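Local coordinates for protein cytosolic malate dehydrogenase (Trichomonas vaginalis, PDB 4UUO) that probably catalyses the NAD+-dependent interconversion of malate and oxaloacetate, at residues Trp182-His195 with Leu304-Glu318. Numbering follows the deposited sequence.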
loop_
_atom_site.group_PDB
_atom_site.type_symbol
_atom_site.label_atom_id
_atom_site.label_comp_id
_atom_site.label_asym_id
_atom_site.label_seq_id
_atom_site.Cartn_x
_atom_site.Cartn_y
_atom_site.Cartn_z
ATOM N N TRP A 182 25.644 8.090 2.504
ATOM C CA TRP A 182 26.202 9.320 3.075
ATOM C C TRP A 182 25.714 10.573 2.342
ATOM O O TRP A 182 25.494 10.545 1.128
ATOM C CB TRP A 182 27.732 9.317 3.029
ATOM C CG TRP A 182 28.439 8.223 3.772
ATOM C CD1 TRP A 182 28.706 6.964 3.315
ATOM C CD2 TRP A 182 29.019 8.305 5.082
ATOM N NE1 TRP A 182 29.395 6.250 4.265
ATOM C CE2 TRP A 182 29.600 7.048 5.357
ATOM C CE3 TRP A 182 29.093 9.310 6.049
ATOM C CZ2 TRP A 182 30.252 6.774 6.561
ATOM C CZ3 TRP A 182 29.741 9.034 7.245
ATOM C CH2 TRP A 182 30.314 7.777 7.487
ATOM N N GLY A 183 25.571 11.673 3.079
ATOM C CA GLY A 183 25.386 12.987 2.479
ATOM C C GLY A 183 23.980 13.386 2.067
ATOM O O GLY A 183 23.023 13.241 2.831
ATOM N N ASN A 184 23.865 13.917 0.853
ATOM C CA ASN A 184 22.586 14.365 0.316
ATOM C C ASN A 184 21.724 13.183 -0.128
ATOM O O ASN A 184 22.246 12.124 -0.470
ATOM C CB ASN A 184 22.816 15.325 -0.849
ATOM C CG ASN A 184 21.591 16.168 -1.163
ATOM O OD1 ASN A 184 20.781 16.467 -0.281
ATOM N ND2 ASN A 184 21.449 16.555 -2.426
ATOM N N HIS A 185 20.406 13.360 -0.126
ATOM C CA HIS A 185 19.507 12.252 -0.417
ATOM C C HIS A 185 19.567 11.856 -1.886
ATOM O O HIS A 185 19.181 10.742 -2.250
ATOM C CB HIS A 185 18.070 12.599 -0.023
ATOM C CG HIS A 185 17.403 13.567 -0.948
ATOM N ND1 HIS A 185 17.877 14.846 -1.161
ATOM C CD2 HIS A 185 16.289 13.450 -1.708
ATOM C CE1 HIS A 185 17.090 15.468 -2.019
ATOM N NE2 HIS A 185 16.115 14.644 -2.363
ATOM N N SER A 186 20.061 12.762 -2.728
ATOM C CA SER A 186 20.196 12.472 -4.152
ATOM C C SER A 186 21.347 13.244 -4.789
ATOM O O SER A 186 21.993 14.060 -4.129
ATOM C CB SER A 186 18.892 12.778 -4.890
ATOM O OG SER A 186 18.602 14.159 -4.856
ATOM N N ASN A 187 21.594 12.955 -6.070
ATOM C CA ASN A 187 22.648 13.579 -6.883
ATOM C C ASN A 187 24.060 13.184 -6.454
ATOM O O ASN A 187 24.893 12.822 -7.290
ATOM C CB ASN A 187 22.525 15.110 -6.866
ATOM C CG ASN A 187 21.238 15.604 -7.503
ATOM O OD1 ASN A 187 20.827 15.125 -8.562
ATOM N ND2 ASN A 187 20.594 16.574 -6.857
ATOM N N THR A 188 24.328 13.263 -5.154
ATOM C CA THR A 188 25.661 12.989 -4.636
ATOM C C THR A 188 25.655 12.031 -3.449
ATOM O O THR A 188 26.633 11.977 -2.699
ATOM C CB THR A 188 26.374 14.287 -4.199
ATOM O OG1 THR A 188 25.651 14.891 -3.118
ATOM C CG2 THR A 188 26.480 15.271 -5.361
ATOM N N GLN A 189 24.567 11.283 -3.267
ATOM C CA GLN A 189 24.516 10.310 -2.176
ATOM C C GLN A 189 25.605 9.257 -2.366
ATOM O O GLN A 189 25.914 8.862 -3.494
ATOM C CB GLN A 189 23.135 9.644 -2.071
ATOM C CG GLN A 189 22.829 8.564 -3.097
ATOM C CD GLN A 189 21.996 9.087 -4.244
ATOM O OE1 GLN A 189 22.265 10.165 -4.776
ATOM N NE2 GLN A 189 20.970 8.330 -4.628
ATOM N N VAL A 190 26.200 8.824 -1.259
ATOM C CA VAL A 190 27.323 7.899 -1.318
ATOM C C VAL A 190 26.898 6.482 -0.935
ATOM O O VAL A 190 26.702 6.192 0.246
ATOM C CB VAL A 190 28.475 8.356 -0.393
ATOM C CG1 VAL A 190 29.700 7.475 -0.590
ATOM C CG2 VAL A 190 28.816 9.822 -0.641
ATOM N N PRO A 191 26.738 5.596 -1.938
ATOM C CA PRO A 191 26.463 4.185 -1.647
ATOM C C PRO A 191 27.708 3.504 -1.101
ATOM O O PRO A 191 28.583 3.119 -1.876
ATOM C CB PRO A 191 26.066 3.605 -3.016
ATOM C CG PRO A 191 25.782 4.793 -3.888
ATOM C CD PRO A 191 26.696 5.866 -3.384
ATOM N N ASP A 192 27.786 3.365 0.218
ATOM C CA ASP A 192 28.978 2.828 0.865
ATOM C C ASP A 192 28.820 1.340 1.170
ATOM O O ASP A 192 27.997 0.943 1.998
ATOM C CB ASP A 192 29.281 3.615 2.145
ATOM C CG ASP A 192 30.589 3.209 2.792
ATOM O OD1 ASP A 192 31.357 2.439 2.178
ATOM O OD2 ASP A 192 30.857 3.674 3.921
ATOM N N THR A 193 29.624 0.525 0.494
ATOM C CA THR A 193 29.544 -0.925 0.620
ATOM C C THR A 193 30.831 -1.524 1.145
ATOM O O THR A 193 31.140 -2.676 0.854
ATOM C CB THR A 193 29.230 -1.590 -0.732
ATOM O OG1 THR A 193 29.937 -0.905 -1.775
ATOM C CG2 THR A 193 27.744 -1.542 -1.019
ATOM N N THR A 194 31.585 -0.745 1.912
ATOM C CA THR A 194 32.892 -1.198 2.384
ATOM C C THR A 194 32.831 -1.748 3.805
ATOM O O THR A 194 33.820 -2.256 4.327
ATOM C CB THR A 194 33.918 -0.065 2.320
ATOM O OG1 THR A 194 33.547 0.970 3.239
ATOM C CG2 THR A 194 33.964 0.509 0.916
ATOM N N HIS A 195 31.661 -1.645 4.423
ATOM C CA HIS A 195 31.442 -2.197 5.752
ATOM C C HIS A 195 30.375 -3.280 5.701
ATOM O O HIS A 195 30.031 -3.875 6.721
ATOM C CB HIS A 195 31.017 -1.105 6.732
ATOM C CG HIS A 195 31.513 0.259 6.371
ATOM N ND1 HIS A 195 32.773 0.709 6.708
ATOM C CD2 HIS A 195 30.915 1.276 5.707
ATOM C CE1 HIS A 195 32.929 1.942 6.263
ATOM N NE2 HIS A 195 31.815 2.311 5.652
ATOM N N LEU A 304 37.268 4.689 6.086
ATOM C CA LEU A 304 36.813 5.187 4.795
ATOM C C LEU A 304 37.965 5.246 3.803
ATOM O O LEU A 304 39.003 5.837 4.085
ATOM C CB LEU A 304 36.182 6.574 4.940
ATOM C CG LEU A 304 35.054 6.732 5.963
ATOM C CD1 LEU A 304 34.456 8.116 5.853
ATOM C CD2 LEU A 304 33.981 5.666 5.780
ATOM N N ASN A 305 37.781 4.631 2.642
ATOM C CA ASN A 305 38.796 4.675 1.598
ATOM C C ASN A 305 38.760 6.003 0.843
ATOM O O ASN A 305 37.918 6.861 1.112
ATOM C CB ASN A 305 38.625 3.501 0.628
ATOM C CG ASN A 305 37.174 3.251 0.261
ATOM O OD1 ASN A 305 36.656 3.822 -0.696
ATOM N ND2 ASN A 305 36.514 2.391 1.024
ATOM N N ASP A 306 39.681 6.163 -0.101
ATOM C CA ASP A 306 39.819 7.413 -0.841
ATOM C C ASP A 306 38.603 7.686 -1.718
ATOM O O ASP A 306 38.348 8.831 -2.095
ATOM C CB ASP A 306 41.090 7.392 -1.695
ATOM C CG ASP A 306 42.362 7.347 -0.858
ATOM O OD1 ASP A 306 42.292 6.939 0.321
ATOM O OD2 ASP A 306 43.437 7.717 -1.383
ATOM N N TRP A 307 37.857 6.636 -2.048
ATOM C CA TRP A 307 36.628 6.803 -2.812
ATOM C C TRP A 307 35.547 7.405 -1.923
ATOM O O TRP A 307 34.953 8.425 -2.266
ATOM C CB TRP A 307 36.154 5.474 -3.406
ATOM C CG TRP A 307 34.917 5.606 -4.258
ATOM C CD1 TRP A 307 34.850 6.085 -5.539
ATOM C CD2 TRP A 307 33.572 5.255 -3.892
ATOM N NE1 TRP A 307 33.551 6.053 -5.990
ATOM C CE2 TRP A 307 32.748 5.550 -5.001
ATOM C CE3 TRP A 307 32.988 4.722 -2.738
ATOM C CZ2 TRP A 307 31.369 5.327 -4.988
ATOM C CZ3 TRP A 307 31.617 4.503 -2.728
ATOM C CH2 TRP A 307 30.824 4.804 -3.846
ATOM N N VAL A 308 35.311 6.773 -0.775
ATOM C CA VAL A 308 34.280 7.218 0.157
ATOM C C VAL A 308 34.514 8.658 0.605
ATOM O O VAL A 308 33.598 9.486 0.571
ATOM C CB VAL A 308 34.212 6.302 1.393
ATOM C CG1 VAL A 308 33.178 6.811 2.378
ATOM C CG2 VAL A 308 33.883 4.878 0.972
ATOM N N LYS A 309 35.749 8.956 1.006
ATOM C CA LYS A 309 36.113 10.296 1.460
ATOM C C LYS A 309 35.923 11.353 0.365
ATOM O O LYS A 309 35.375 12.427 0.619
ATOM C CB LYS A 309 37.559 10.310 1.964
ATOM C CG LYS A 309 37.775 9.542 3.266
ATOM C CD LYS A 309 39.253 9.454 3.635
ATOM C CE LYS A 309 39.450 8.774 4.988
ATOM N NZ LYS A 309 40.886 8.518 5.335
ATOM N N GLY A 310 36.363 11.045 -0.852
ATOM C CA GLY A 310 36.226 11.972 -1.963
ATOM C C GLY A 310 34.773 12.201 -2.322
ATOM O O GLY A 310 34.401 13.272 -2.803
ATOM N N ARG A 311 33.953 11.181 -2.080
ATOM C CA ARG A 311 32.514 11.248 -2.318
ATOM C C ARG A 311 31.804 12.067 -1.237
ATOM O O ARG A 311 30.728 12.616 -1.471
ATOM C CB ARG A 311 31.917 9.836 -2.384
ATOM C CG ARG A 311 32.188 9.085 -3.679
ATOM C CD ARG A 311 31.642 9.835 -4.886
ATOM N NE ARG A 311 31.248 8.935 -5.971
ATOM C CZ ARG A 311 30.012 8.468 -6.149
ATOM N NH1 ARG A 311 29.039 8.810 -5.313
ATOM N NH2 ARG A 311 29.748 7.656 -7.166
ATOM N N LEU A 312 32.414 12.131 -0.056
ATOM C CA LEU A 312 31.881 12.907 1.059
ATOM C C LEU A 312 32.093 14.398 0.857
ATOM O O LEU A 312 31.257 15.217 1.237
ATOM C CB LEU A 312 32.531 12.476 2.370
ATOM C CG LEU A 312 32.097 11.134 2.945
ATOM C CD1 LEU A 312 32.992 10.771 4.115
ATOM C CD2 LEU A 312 30.650 11.217 3.375
ATOM N N GLU A 313 33.233 14.746 0.275
ATOM C CA GLU A 313 33.529 16.135 -0.030
ATOM C C GLU A 313 32.597 16.613 -1.120
ATOM O O GLU A 313 32.153 17.753 -1.108
ATOM C CB GLU A 313 34.984 16.300 -0.457
ATOM C CG GLU A 313 35.966 15.972 0.643
ATOM C CD GLU A 313 37.404 16.107 0.198
ATOM O OE1 GLU A 313 37.680 15.863 -0.995
ATOM O OE2 GLU A 313 38.255 16.464 1.040
ATOM N N ALA A 314 32.292 15.723 -2.055
ATOM C CA ALA A 314 31.407 16.053 -3.162
ATOM C C ALA A 314 29.974 16.311 -2.694
ATOM O O ALA A 314 29.287 17.188 -3.227
ATOM C CB ALA A 314 31.432 14.943 -4.201
ATOM N N THR A 315 29.524 15.551 -1.699
ATOM C CA THR A 315 28.140 15.652 -1.250
ATOM C C THR A 315 27.965 16.777 -0.224
ATOM O O THR A 315 26.945 17.468 -0.228
ATOM C CB THR A 315 27.629 14.302 -0.670
ATOM O OG1 THR A 315 26.246 14.421 -0.319
ATOM C CG2 THR A 315 28.433 13.869 0.550
ATOM N N GLU A 316 28.962 16.978 0.631
ATOM C CA GLU A 316 28.916 18.085 1.579
ATOM C C GLU A 316 29.004 19.419 0.853
ATOM O O GLU A 316 28.343 20.388 1.228
ATOM C CB GLU A 316 30.045 17.980 2.592
ATOM C CG GLU A 316 30.039 19.099 3.597
ATOM C CD GLU A 316 31.079 18.900 4.666
ATOM O OE1 GLU A 316 32.034 18.132 4.424
ATOM O OE2 GLU A 316 30.937 19.502 5.749
ATOM N N LYS A 317 29.833 19.452 -0.186
ATOM C CA LYS A 317 29.968 20.621 -1.045
ATOM C C LYS A 317 28.617 20.996 -1.654
ATOM O O LYS A 317 28.300 22.176 -1.809
ATOM C CB LYS A 317 30.995 20.350 -2.147
ATOM C CG LYS A 317 31.386 21.556 -2.980
ATOM C CD LYS A 317 32.218 22.539 -2.191
ATOM C CE LYS A 317 32.634 23.690 -3.080
ATOM N NZ LYS A 317 31.443 24.245 -3.781
ATOM N N GLU A 318 27.823 19.982 -1.988
ATOM C CA GLU A 318 26.510 20.206 -2.581
ATOM C C GLU A 318 25.512 20.701 -1.545
ATOM O O GLU A 318 24.701 21.583 -1.828
ATOM C CB GLU A 318 25.980 18.931 -3.235
ATOM C CG GLU A 318 24.561 19.083 -3.772
ATOM C CD GLU A 318 24.038 17.832 -4.453
ATOM O OE1 GLU A 318 24.263 17.690 -5.671
ATOM O OE2 GLU A 318 23.400 16.994 -3.774
#
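T315 meets the loop 183-189 through one hydroxyl that is gripped twice. Its OG1 accepts from the backbone N of N184 at 2.7 Å, with a nearly straight N-H...O angle of 164°, and shares a hydrogen bond with T188 OG1 in which either oxygen could be the donor. The hydroxyl gets there because T315 OG1 stands anti to the helix backbone N (chi1 -176°). G183, at positive phi, brings its CA to 3.3 Å from T315 OG1.

One turn on, E318 reaches the same loop with an extended chain. N184 ND2 probably donates to E318 OE2, the amide and carboxylate planes 85° apart, but the modelled separation is too short to rely on. T188 CG2 and N187 CB lie against the other oxygen, OE1.

Towards the helix start the contact becomes mostly apolar. V190 places both methyls on R311, CG2 lying 3.6 Å from R311 CB. The W307 ring turns its edge to the P191 carbonyl oxygen, while R311 CG sits over the centre of one face. L312 CD2 packs 3.5 Å from W182 CB, and V308 CG1 lies over a face of the indole.

In the second shell, D192 OD2 accepts from W182 NE1 at 3.0 Å, close to the ring plane, which helps hold the indole in place. D192 OD1 accepts from T194 N, an Asx turn, and also from T194 OG1. N305 OD1 caps the helix through V308 N.

Strand 190-192 runs roughly antiparallel to helix segment 306-318 within the C-terminal domain. Since H185, the predicted proton acceptor, directly follows N184, the polar grip of T315 and E318 on N184 and T188 is consistent with holding the backbone next to that histidine.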